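Local coordinates for putative cyclohexadienyl dehydrogenase and ADH prephenate dehydrogenase (Rhizobium meliloti, PDB 4WJI), which probably catalyses the NAD(P)-dependent oxidative decarboxylation of prephenate to 4-hydroxyphenylpyruvate in tyrosine biosynthesis, and binds NADP and tyrosine, at residues 231-234 / 235-239; 240-243 / 244-247; 260-263 / 264-267. All coordinates share one frame; numbering follows the deposited sequence.

Overall arrangement
The chain first builds its Rossmann-type nucleotide-binding domain, and all three contacts come later, in the helical dimerization domain. Each is local to a helix or a helix junction, so none closes a long loop; they follow in series, without nesting or crossing. Interaction 1 opens helix 232-241 beside the cofactor. Interaction 2 is the bend into helix 243-265, and it touches interaction 1 where Ile246 packs on Val238 and Cys239. Interaction 3 ends helix 243-265, its nearest atoms about 17 Å from those of interaction 2. In the dimer the two meet nevertheless, because Lys243 and Leu247 of one subunit reach Arg265 of the other.

Interaction 1 (231-234 / 235-239); sequences DPTM and WRDVC. With NAP (NADP nicotinamide-adenine-dinucleotide phosphate), chain B.
Met234, here selenomethionine, runs across one face of the Trp235 indole, a Met-aromatic contact in the first turn of helix 232-241, where the NADP and tyrosine pockets adjoin. Met234 CG sits over the face, 4.2 Å from the centroid of the five-membered ring and 16° off its normal, while SE stands oblique to the same ring. Further out, Met234 CE reaches Trp235 CZ2 at 3.8 Å. Met234 CG is anti to its own backbone N (chi1 170°) and the chain beyond is extended, which carries the selenium out to the nicotinamide end of NADP. There Met234 SE lies 3.3 Å from N7N of the carboxamide, and Met234 CE comes to 3.4 Å from NADP C2N. The terminal methyl is thus lodged between indole and nicotinamide, and both Met234 and Trp235 also touch the bound tyrosine. Behind this shell, Trp235 stacks on His192 and packs against Phe276 of the second subunit.

The start of the helix positions the pair. Asp231 is the N-cap: its OD2 accepts from Met234 N at 2.9 Å, on the anti side and somewhat out of the carboxylate plane, and its backbone O accepts from Trp235 N. On another side of the helix Thr233 and Arg236 lie alongside each other, with Thr233 CG2 3.5 Å from Arg236 NH2. Asp237 gives OD2 to the backbone N of Gly75, and Arg236 grips its other oxygen side-on: NE and NH2 both reach Asp237 OD1 at 3.0 Å, from the same face of the carboxylate.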
ATOM      1  N   ASP A 231      -3.789  13.129   6.849  1.00 10.60           N
ATOM      2  CA  ASP A 231      -4.423  14.125   7.656  1.00 11.15           C
ATOM      3  C   ASP A 231      -5.951  13.915   7.748  1.00  9.83           C
ATOM      4  O   ASP A 231      -6.638  13.846   6.720  1.00 10.03           O
ATOM      5  CB  ASP A 231      -4.133  15.517   7.122  1.00 13.57           C
ATOM      6  CG  ASP A 231      -4.744  16.586   7.984  1.00 15.04           C
ATOM      7  OD1 ASP A 231      -4.273  16.798   9.146  1.00 18.88           O
ATOM      8  OD2 ASP A 231      -5.749  17.188   7.545  1.00 13.36           O
ATOM      9  N   PRO A 232      -6.486  13.922   8.980  1.00  9.98           N
ATOM     10  CA  PRO A 232      -7.919  13.624   9.092  1.00 10.08           C
ATOM     11  C   PRO A 232      -8.820  14.722   8.563  1.00  9.41           C
ATOM     12  O   PRO A 232      -9.890  14.430   8.081  1.00 10.25           O
ATOM     13  CB  PRO A 232      -8.145  13.437  10.605  1.00 11.38           C
ATOM     14  CG  PRO A 232      -6.865  13.648  11.251  1.00 19.17           C
ATOM     15  CD  PRO A 232      -5.786  13.748  10.270  1.00 11.90           C
ATOM     16  N   THR A 233      -8.392  15.991   8.681  1.00  9.59           N
ATOM     17  CA  THR A 233      -9.189  17.095   8.145  1.00  9.42           C
ATOM     18  C   THR A 233      -9.304  16.998   6.626  1.00  9.87           C
ATOM     19  O   THR A 233     -10.418  17.140   6.073  1.00 10.63           O
ATOM     20  CB  THR A 233      -8.629  18.462   8.560  1.00 11.09           C
ATOM     21  OG1 THR A 233      -8.562  18.549   9.995  1.00 14.80           O
ATOM     22  CG2 THR A 233      -9.469  19.577   8.061  1.00 13.11           C
HETATM   23  N   MSE A 234      -8.171  16.758   5.958  1.00  9.96           N
HETATM   24  CA  MSE A 234      -8.153  16.628   4.499  1.00  9.82           C
HETATM   25  C   MSE A 234      -9.142  15.573   4.076  1.00  9.29           C
HETATM   26  O   MSE A 234      -9.924  15.779   3.145  1.00  9.52           O
HETATM   27  CB  MSE A 234      -6.733  16.240   4.028  1.00 10.81           C
HETATM   28  CG  MSE A 234      -6.644  15.851   2.552  1.00 10.73           C
HETATM   29 SE   MSE A 234      -4.795  15.601   2.060  1.00 12.11          SE
HETATM   30  CE  MSE A 234      -5.225  14.609   0.484  1.00 11.15           C
ATOM     31  N   TRP A 235      -9.070  14.383   4.700  1.00  8.65           N
ATOM     32  CA  TRP A 235      -9.879  13.258   4.245  1.00  8.89           C
ATOM     33  C   TRP A 235     -11.326  13.320   4.687  1.00  7.92           C
ATOM     34  O   TRP A 235     -12.189  12.871   3.926  1.00  8.81           O
ATOM     35  CB  TRP A 235      -9.186  11.902   4.606  1.00  9.28           C
ATOM     36  CG  TRP A 235      -8.052  11.721   3.634  1.00  7.63           C
ATOM     37  CD1 TRP A 235      -6.723  11.931   3.847  1.00  9.89           C
ATOM     38  CD2 TRP A 235      -8.199  11.412   2.237  1.00  7.75           C
ATOM     39  NE1 TRP A 235      -6.041  11.755   2.674  1.00  9.91           N
ATOM     40  CE2 TRP A 235      -6.917  11.425   1.670  1.00  9.23           C
ATOM     41  CE3 TRP A 235      -9.286  11.084   1.433  1.00  9.90           C
ATOM     42  CZ2 TRP A 235      -6.710  11.168   0.309  1.00  9.09           C
ATOM     43  CZ3 TRP A 235      -9.075  10.862   0.113  1.00 10.38           C
ATOM     44  CH2 TRP A 235      -7.800  10.913  -0.451  1.00 11.04           C
ATOM     45  N   ARG A 236     -11.607  13.886   5.859  1.00  8.39           N
ATOM     46  CA  ARG A 236     -12.978  14.228   6.225  1.00  8.34           C
ATOM     47  C   ARG A 236     -13.571  15.086   5.105  1.00  9.60           C
ATOM     48  O   ARG A 236     -14.682  14.807   4.591  1.00  8.93           O
ATOM     49  CB  ARG A 236     -13.039  14.953   7.558  1.00 10.34           C
ATOM     50  CG  ARG A 236     -14.438  15.463   7.907  1.00 11.64           C
ATOM     51  CD  ARG A 236     -14.395  16.538   8.957  1.00 11.76           C
ATOM     52  NE  ARG A 236     -13.817  17.740   8.427  1.00 13.71           N
ATOM     53  CZ  ARG A 236     -13.423  18.777   9.143  1.00 16.26           C
ATOM     54  NH1 ARG A 236     -13.482  18.734  10.466  1.00 21.91           N
ATOM     55  NH2 ARG A 236     -12.961  19.861   8.528  1.00 18.53           N
ATOM     56  N   ASP A 237     -12.844  16.137   4.731  1.00  8.28           N
ATOM     57  CA  ASP A 237     -13.399  17.041   3.729  1.00  8.05           C
ATOM     58  C   ASP A 237     -13.637  16.368   2.365  1.00  8.43           C
ATOM     59  O   ASP A 237     -14.635  16.648   1.696  1.00  9.45           O
ATOM     60  CB  ASP A 237     -12.541  18.285   3.597  1.00  9.44           C
ATOM     61  CG  ASP A 237     -12.720  19.252   4.749  1.00 12.19           C
ATOM     62  OD1 ASP A 237     -13.443  18.965   5.759  1.00 14.44           O
ATOM     63  OD2 ASP A 237     -12.160  20.396   4.598  1.00 15.47           O
ATOM     64  N   VAL A 238     -12.706  15.513   1.909  1.00  7.72           N
ATOM     65  CA  VAL A 238     -12.947  14.804   0.645  1.00  7.85           C
ATOM     66  C   VAL A 238     -14.231  13.966   0.698  1.00  9.28           C
ATOM     67  O   VAL A 238     -15.025  13.954  -0.258  1.00  9.45           O
ATOM     68  CB  VAL A 238     -11.729  13.901   0.294  1.00  9.33           C
ATOM     69  CG1 VAL A 238     -12.041  13.004  -0.872  1.00 11.45           C
ATOM     70  CG2 VAL A 238     -10.539  14.731  -0.072  1.00 10.71           C
ATOM     71  N   CYS A 239     -14.437  13.236   1.794  1.00  8.65           N
ATOM     72  CA  CYS A 239     -15.631  12.406   1.927  1.00 10.24           C
ATOM     73  C   CYS A 239     -16.917  13.238   1.942  1.00 11.19           C
ATOM     74  O   CYS A 239     -17.960  12.797   1.425  1.00 12.96           O
ATOM     75  CB  CYS A 239     -15.570  11.589   3.221  1.00 11.11           C
ATOM     76  SG  CYS A 239     -14.359  10.256   3.173  1.00 13.13           S
TER
HETATM   77  PA  NAP B 301      -1.736  20.343   4.958  1.00  9.98           P
HETATM   78  O1A NAP B 301      -0.314  19.950   4.835  1.00  9.70           O
HETATM   79  O2A NAP B 301      -2.564  19.926   6.126  1.00 12.08           O
HETATM   80  O5B NAP B 301      -1.804  21.946   4.891  1.00  9.88           O
HETATM   81  C5B NAP B 301      -3.020  22.622   5.188  1.00  9.47           C
HETATM   82  C4B NAP B 301      -2.918  24.126   4.940  1.00 10.10           C
HETATM   83  O4B NAP B 301      -4.235  24.667   4.965  1.00 11.69           O
HETATM   84  C3B NAP B 301      -2.170  24.856   6.042  1.00 10.64           C
HETATM   85  O3B NAP B 301      -1.611  26.067   5.559  1.00 11.07           O
HETATM   86  C2B NAP B 301      -3.266  25.230   7.004  1.00 11.19           C
HETATM   87  O2B NAP B 301      -2.960  26.386   7.733  1.00 11.88           O
HETATM   88  C1B NAP B 301      -4.395  25.549   6.062  1.00 11.48           C
HETATM   89  N9A NAP B 301      -5.782  25.440   6.593  1.00 12.61           N
HETATM   90  C8A NAP B 301      -6.335  24.416   7.223  1.00 13.22           C
HETATM   91  N7A NAP B 301      -7.598  24.591   7.517  1.00 14.13           N
HETATM   92  C5A NAP B 301      -7.888  25.836   7.047  1.00 13.46           C
HETATM   93  C6A NAP B 301      -9.064  26.614   7.059  1.00 15.24           C
HETATM   94  N6A NAP B 301     -10.200  26.152   7.615  1.00 18.05           N
HETATM   95  N1A NAP B 301      -9.010  27.795   6.480  1.00 15.56           N
HETATM   96  C2A NAP B 301      -7.882  28.214   5.934  1.00 14.85           C
HETATM   97  N3A NAP B 301      -6.731  27.569   5.885  1.00 12.45           N
HETATM   98  C4A NAP B 301      -6.767  26.375   6.461  1.00 11.91           C
HETATM   99  O3  NAP B 301      -2.542  19.968   3.625  1.00  9.65           O
HETATM  100  PN  NAP B 301      -2.099  19.603   2.135  1.00  9.02           P
HETATM  101  O1N NAP B 301      -1.769  18.197   2.165  1.00 10.72           O
HETATM  102  O2N NAP B 301      -1.132  20.572   1.621  1.00  8.45           O
HETATM  103  O5D NAP B 301      -3.504  19.719   1.349  1.00  9.10           O
HETATM  104  C5D NAP B 301      -3.978  20.935   0.827  1.00  9.13           C
HETATM  105  C4D NAP B 301      -4.921  20.633  -0.335  1.00  9.38           C
HETATM  106  O4D NAP B 301      -4.231  19.828  -1.269  1.00  9.63           O
HETATM  107  C3D NAP B 301      -6.135  19.846   0.060  1.00  9.77           C
HETATM  108  O3D NAP B 301      -7.271  20.340  -0.629  1.00 11.12           O
HETATM  109  C2D NAP B 301      -5.828  18.429  -0.360  1.00 10.00           C
HETATM  110  O2D NAP B 301      -7.017  17.742  -0.658  1.00 11.47           O
HETATM  111  C1D NAP B 301      -5.011  18.711  -1.621  1.00  9.37           C
HETATM  112  N1N NAP B 301      -4.022  17.684  -1.983  1.00  8.39           N
HETATM  113  C2N NAP B 301      -3.378  16.991  -1.041  1.00  7.59           C
HETATM  114  C3N NAP B 301      -2.455  16.029  -1.374  1.00  7.74           C
HETATM  115  C7N NAP B 301      -1.713  15.189  -0.360  1.00  8.91           C
HETATM  116  O7N NAP B 301      -1.196  14.167  -0.720  1.00 10.31           O
HETATM  117  N7N NAP B 301      -1.667  15.625   0.879  1.00  7.99           N
HETATM  118  C4N NAP B 301      -2.205  15.811  -2.703  1.00  7.92           C
HETATM  119  C5N NAP B 301      -2.864  16.559  -3.644  1.00  7.21           C
HETATM  120  C6N NAP B 301      -3.804  17.483  -3.276  1.00  7.93           C
HETATM  121  P2B NAP B 301      -2.551  26.321   9.288  1.00 12.72           P
HETATM  122  O1X NAP B 301      -1.546  25.225   9.419  1.00 13.72           O
HETATM  123  O2X NAP B 301      -1.978  27.685   9.547  1.00 15.17           O
HETATM  124  O3X NAP B 301      -3.782  26.019  10.121  1.00 15.47           O

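Interaction 2 (240-243 / 244-247)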
ATOM      1  N   LEU A 240     -16.840  14.408   2.541  1.00  8.88           N
ATOM      2  CA  LEU A 240     -18.010  15.326   2.601  1.00 10.88           C
ATOM      3  C   LEU A 240     -18.304  15.976   1.248  1.00 11.82           C
ATOM      4  O   LEU A 240     -19.448  16.315   0.951  1.00 17.21           O
ATOM      5  CB  LEU A 240     -17.787  16.440   3.632  1.00 11.74           C
ATOM      6  CG  LEU A 240     -17.752  15.989   5.111  1.00 13.02           C
ATOM      7  CD1 LEU A 240     -17.279  17.102   6.038  1.00 13.27           C
ATOM      8  CD2 LEU A 240     -19.089  15.429   5.558  1.00 13.81           C
ATOM      9  N   HIS A 241     -17.272  16.202   0.455  1.00  8.23           N
ATOM     10  CA  HIS A 241     -17.382  16.964  -0.784  1.00  9.42           C
ATOM     11  C   HIS A 241     -17.300  16.181  -2.084  1.00 11.23           C
ATOM     12  O   HIS A 241     -17.505  16.761  -3.151  1.00 15.78           O
ATOM     13  CB  HIS A 241     -16.358  18.124  -0.729  1.00  9.83           C
ATOM     14  CG  HIS A 241     -16.775  19.141   0.260  1.00 10.68           C
ATOM     15  ND1 HIS A 241     -16.267  19.270   1.523  1.00 14.72           N
ATOM     16  CD2 HIS A 241     -17.809  20.014   0.173  1.00 11.03           C
ATOM     17  CE1 HIS A 241     -16.936  20.232   2.157  1.00 13.74           C
ATOM     18  NE2 HIS A 241     -17.874  20.685   1.360  1.00 19.00           N
ATOM     19  N   ASN A 242     -17.056  14.883  -2.009  1.00  9.36           N
ATOM     20  CA  ASN A 242     -17.207  14.026  -3.206  1.00  8.54           C
ATOM     21  C   ASN A 242     -18.167  12.873  -2.926  1.00 10.86           C
ATOM     22  O   ASN A 242     -17.963  11.754  -3.407  1.00  9.60           O
ATOM     23  CB  ASN A 242     -15.851  13.478  -3.690  1.00  9.29           C
ATOM     24  CG  ASN A 242     -15.907  13.009  -5.139  1.00  9.76           C
ATOM     25  OD1 ASN A 242     -16.739  13.472  -5.910  1.00 10.62           O
ATOM     26  ND2 ASN A 242     -14.974  12.157  -5.531  1.00  9.75           N
ATOM     27  N   LYS A 243     -19.209  13.158  -2.140  1.00 12.13           N
ATOM     28  CA  LYS A 243     -20.101  12.135  -1.618  1.00 11.44           C
ATOM     29  C   LYS A 243     -20.678  11.220  -2.694  1.00 10.15           C
ATOM     30  O   LYS A 243     -20.618   9.991  -2.547  1.00 12.17           O
ATOM     31  CB  LYS A 243     -21.245  12.846  -0.839  1.00 13.75           C
ATOM     32  CG  LYS A 243     -22.355  11.929  -0.360  1.00 14.00           C
ATOM     33  CD  LYS A 243     -23.535  12.803   0.096  1.00 18.64           C
ATOM     34  CE  LYS A 243     -24.666  12.002   0.571  1.00 25.37           C
ATOM     35  NZ  LYS A 243     -25.793  12.889   0.921  1.00 25.13           N
ATOM     36  N   ASP A 244     -21.301  11.766  -3.727  1.00 11.15           N
ATOM     37  CA  ASP A 244     -22.053  10.939  -4.642  1.00 13.22           C
ATOM     38  C   ASP A 244     -21.138   9.952  -5.411  1.00 12.53           C
ATOM     39  O   ASP A 244     -21.453   8.760  -5.506  1.00 12.73           O
ATOM     40  CB  ASP A 244     -22.884  11.802  -5.586  1.00 17.24           C
ATOM     41  CG  ASP A 244     -24.203  12.313  -4.949  1.00 28.40           C
ATOM     42  OD1 ASP A 244     -24.511  12.079  -3.741  1.00 34.42           O
ATOM     43  OD2 ASP A 244     -24.953  12.962  -5.695  1.00 45.29           O
ATOM     44  N   ALA A 245     -19.994  10.441  -5.877  1.00 10.66           N
ATOM     45  CA  ALA A 245     -19.073   9.564  -6.614  1.00 11.83           C
ATOM     46  C   ALA A 245     -18.447   8.512  -5.710  1.00 11.64           C
ATOM     47  O   ALA A 245     -18.317   7.350  -6.111  1.00 10.36           O
ATOM     48  CB  ALA A 245     -17.991  10.359  -7.303  1.00 13.53           C
ATOM     49  N   ILE A 246     -18.110   8.909  -4.487  1.00  9.30           N
ATOM     50  CA  ILE A 246     -17.598   7.967  -3.526  1.00  8.71           C
ATOM     51  C   ILE A 246     -18.617   6.861  -3.229  1.00  9.82           C
ATOM     52  O   ILE A 246     -18.266   5.670  -3.148  1.00 10.14           O
ATOM     53  CB  ILE A 246     -17.135   8.703  -2.240  1.00  9.74           C
ATOM     54  CG1 ILE A 246     -15.831   9.470  -2.544  1.00  9.95           C
ATOM     55  CG2 ILE A 246     -16.965   7.744  -1.085  1.00 12.27           C
ATOM     56  CD1 ILE A 246     -15.379  10.396  -1.447  1.00 11.93           C
ATOM     57  N   LEU A 247     -19.870   7.239  -2.972  1.00 10.47           N
ATOM     58  CA  LEU A 247     -20.889   6.243  -2.636  1.00 10.39           C
ATOM     59  C   LEU A 247     -21.091   5.286  -3.802  1.00  9.78           C
ATOM     60  O   LEU A 247     -21.298   4.083  -3.567  1.00 11.95           O
ATOM     61  CB  LEU A 247     -22.217   6.917  -2.245  1.00 12.27           C
ATOM     62  CG  LEU A 247     -22.176   7.608  -0.896  1.00 12.63           C
ATOM     63  CD1 LEU A 247     -23.462   8.421  -0.601  1.00 15.24           C
ATOM     64  CD2 LEU A 247     -21.918   6.660   0.252  1.00 14.04           C
TER
HETATM   65  O   HOH W   1     -19.463  13.333  -6.144  1.00 13.54           O
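Asn242 and Ile246 lie across each other at the bend where helix 232-241 gives way to helix 243-265. Ile246 CD1 comes against Asn242 CB at 3.8 Å, and the backbone beneath them is joined by the bond from Ile246 N to Asn242 O. Asn242 leaves helical geometry and is the N-cap of the new helix, yet its side chain makes no direct capping bond. With CG anti to the backbone N (chi1 -161°), the amide instead lies beside Ala245, OD1 being 3.6 Å from Ala245 CB. A water bridges what remains: it donates to Asn242 OD1 at 2.7 Å and accepts from Ala245 N at 3.0 Å, so an amide of the first turn is satisfied at one remove. The other end of the Asn242 amide, ND2, is bonded to His189 ND1 and Asp181 O, tying the bend to helix 177-203.

One residue on, Lys243 is stretched out along its whole length and crosses Leu247 at a slant. Leu247 CD1 touches the aliphatic stem of Lys243 at CG, 3.7 Å away, and approaches CE at 4.0 Å. The stem is thus used as an apolar surface, while NZ travels on to a weak hydrogen bond with Arg265 O of the second subunit. Leu247 packs on that same Arg265, and Ile246 on Ile264 of that subunit. Asp244 flanks the stem from a different direction, roughly at right angles to Leu247, its OD1 4.9 Å from Lys243 NZ, too far for a salt bridge. The opposite charges probably still attract weakly, and a carboxylate in the first turn is likely to be favoured by the partial positive charge of a helix start.

Interaction 3 (260-263 / 264-267); sequences LQRA and IRWG
A Schellman motif closes helix 243-265 at its C-terminal end. Gly267 is its C-prime residue, at positive phi (60°); its N bonds back to Ile264 O, and the motif's longer bond runs from Asp268 N to Ala263 O. Around this turn two side-chain pairs reach across the last helical residues. Gln261, bent at chi2 (-90°), brings its amide over to Arg265, whose NE donates to Gln261 OE1 at 2.8 Å. The oxygen lies in the guanidinium plane, whereas the amide plane is turned 42° against it; the second bond, from Arg265 NH2, is weak at 3.4 Å. A water donating to Gln261 OE1 and accepting from Arg265 NH2 completes the group. An alanine in place of Gln261 would probably leave Arg265 NE without this acceptor and let the guanidinium turn more freely.

Beside them Arg262 and Trp266 run the same way. Arg262 CG sits almost squarely over the six-membered ring, 3.7 Å from its centroid, in a CH-pi contact, and Arg262 CD comes 3.5 Å from Trp266 CH2. Arg265 NH2 also comes against Arg262 CG, 3.5 Å away. Arg265 and Ile264 also pack on Leu247 of the second subunit, so this helix end belongs to the dimer interface, finished by a glycine in the left-handed helical conformation, at the C-prime position of a Schellman motif.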
ATOM      1  N   LEU A 260     -16.620 -12.193  -3.860  1.00 14.36           N
ATOM      2  CA  LEU A 260     -15.360 -12.803  -3.428  1.00 11.99           C
ATOM      3  C   LEU A 260     -15.528 -13.590  -2.113  1.00 12.72           C
ATOM      4  O   LEU A 260     -15.022 -14.695  -1.981  1.00 14.10           O
ATOM      5  CB  LEU A 260     -14.291 -11.711  -3.291  1.00 15.21           C
ATOM      6  CG  LEU A 260     -12.833 -12.083  -3.126  1.00 17.97           C
ATOM      7  CD1 LEU A 260     -12.403 -13.122  -4.122  1.00 28.45           C
ATOM      8  CD2 LEU A 260     -12.007 -10.802  -3.295  1.00 16.94           C
ATOM      9  N   GLN A 261     -16.272 -13.032  -1.152  1.00 12.34           N
ATOM     10  CA  GLN A 261     -16.565 -13.695   0.082  1.00 14.09           C
ATOM     11  C   GLN A 261     -17.287 -15.035  -0.194  1.00 13.08           C
ATOM     12  O   GLN A 261     -16.979 -16.056   0.474  1.00 13.99           O
ATOM     13  CB  GLN A 261     -17.408 -12.789   0.967  1.00 17.79           C
ATOM     14  CG  GLN A 261     -17.622 -13.245   2.380  1.00 17.32           C
ATOM     15  CD  GLN A 261     -18.863 -14.097   2.526  1.00 22.94           C
ATOM     16  OE1 GLN A 261     -19.546 -14.416   1.535  1.00 30.80           O
ATOM     17  NE2 GLN A 261     -19.162 -14.486   3.764  1.00 35.07           N
ATOM     18  N   ARG A 262     -18.206 -15.043  -1.148  1.00 13.47           N
ATOM     19  CA  ARG A 262     -18.929 -16.272  -1.483  1.00 14.57           C
ATOM     20  C   ARG A 262     -17.984 -17.309  -2.116  1.00 14.66           C
ATOM     21  O   ARG A 262     -18.056 -18.503  -1.767  1.00 14.05           O
ATOM     22  CB  ARG A 262     -20.071 -15.950  -2.436  1.00 18.42           C
ATOM     23  CG  ARG A 262     -20.993 -17.116  -2.655  1.00 24.20           C
ATOM     24  CD  ARG A 262     -22.269 -16.744  -3.426  1.00 30.99           C
ATOM     25  NE  ARG A 262     -21.919 -16.361  -4.797  1.00 43.05           N
ATOM     26  CZ  ARG A 262     -21.983 -15.128  -5.302  1.00 44.37           C
ATOM     27  NH1 ARG A 262     -22.439 -14.107  -4.575  1.00 53.12           N
ATOM     28  NH2 ARG A 262     -21.606 -14.916  -6.563  1.00 67.35           N
ATOM     29  N   ALA A 263     -17.086 -16.882  -3.007  1.00 13.44           N
ATOM     30  CA  ALA A 263     -16.053 -17.799  -3.559  1.00 13.65           C
ATOM     31  C   ALA A 263     -15.174 -18.408  -2.454  1.00 12.82           C
ATOM     32  O   ALA A 263     -14.853 -19.609  -2.488  1.00 13.21           O
ATOM     33  CB  ALA A 263     -15.187 -17.085  -4.576  1.00 14.45           C
ATOM     34  N   ILE A 264     -14.817 -17.620  -1.437  1.00 11.41           N
ATOM     35  CA  ILE A 264     -14.055 -18.172  -0.319  1.00 12.14           C
ATOM     36  C   ILE A 264     -14.915 -19.156   0.522  1.00 11.80           C
ATOM     37  O   ILE A 264     -14.485 -20.266   0.863  1.00 14.00           O
ATOM     38  CB  ILE A 264     -13.476 -17.044   0.563  1.00 11.08           C
ATOM     39  CG1 ILE A 264     -12.471 -16.199  -0.232  1.00 13.24           C
ATOM     40  CG2 ILE A 264     -12.765 -17.611   1.772  1.00 11.89           C
ATOM     41  CD1 ILE A 264     -11.978 -14.962   0.505  1.00 16.68           C
ATOM     42  N   ARG A 265     -16.147 -18.762   0.828  1.00 11.22           N
ATOM     43  CA  ARG A 265     -17.078 -19.625   1.527  1.00 13.02           C
ATOM     44  C   ARG A 265     -17.286 -20.975   0.854  1.00 11.98           C
ATOM     45  O   ARG A 265     -17.410 -22.005   1.565  1.00 15.51           O
ATOM     46  CB  ARG A 265     -18.481 -18.949   1.655  1.00 16.00           C
ATOM     47  CG  ARG A 265     -18.740 -18.150   2.909  1.00 24.86           C
ATOM     48  CD  ARG A 265     -20.239 -17.800   3.151  1.00 33.76           C
ATOM     49  NE  ARG A 265     -20.782 -16.862   2.148  1.00 39.42           N
ATOM     50  CZ  ARG A 265     -21.830 -17.097   1.338  1.00 32.55           C
ATOM     51  NH1 ARG A 265     -22.481 -18.253   1.369  1.00 43.64           N
ATOM     52  NH2 ARG A 265     -22.217 -16.180   0.465  1.00 38.74           N
ATOM     53  N   TRP A 266     -17.333 -20.984  -0.490  1.00 11.64           N
ATOM     54  CA  TRP A 266     -17.643 -22.206  -1.242  1.00 14.26           C
ATOM     55  C   TRP A 266     -16.413 -22.899  -1.775  1.00 13.54           C
ATOM     56  O   TRP A 266     -16.515 -23.888  -2.526  1.00 16.24           O
ATOM     57  CB  TRP A 266     -18.582 -21.842  -2.389  1.00 15.42           C
ATOM     58  CG  TRP A 266     -19.976 -21.458  -1.937  1.00 16.20           C
ATOM     59  CD1 TRP A 266     -20.497 -21.598  -0.692  1.00 15.94           C
ATOM     60  CD2 TRP A 266     -21.040 -20.997  -2.765  1.00 19.46           C
ATOM     61  NE1 TRP A 266     -21.820 -21.197  -0.675  1.00 18.61           N
ATOM     62  CE2 TRP A 266     -22.174 -20.825  -1.942  1.00 18.16           C
ATOM     63  CE3 TRP A 266     -21.137 -20.673  -4.118  1.00 27.35           C
ATOM     64  CZ2 TRP A 266     -23.400 -20.352  -2.434  1.00 23.05           C
ATOM     65  CZ3 TRP A 266     -22.359 -20.203  -4.604  1.00 34.47           C
ATOM     66  CH2 TRP A 266     -23.473 -20.061  -3.764  1.00 26.57           C
ATOM     67  N   GLY A 267     -15.233 -22.391  -1.406  1.00 13.18           N
ATOM     68  CA  GLY A 267     -14.010 -23.007  -1.866  1.00 14.18           C
ATOM     69  C   GLY A 267     -13.836 -23.033  -3.383  1.00 14.89           C
ATOM     70  O   GLY A 267     -13.296 -24.000  -3.942  1.00 17.04           O
TER
HETATM   71  O   HOH W   2     -21.318 -13.178  -0.024  1.00 32.79           O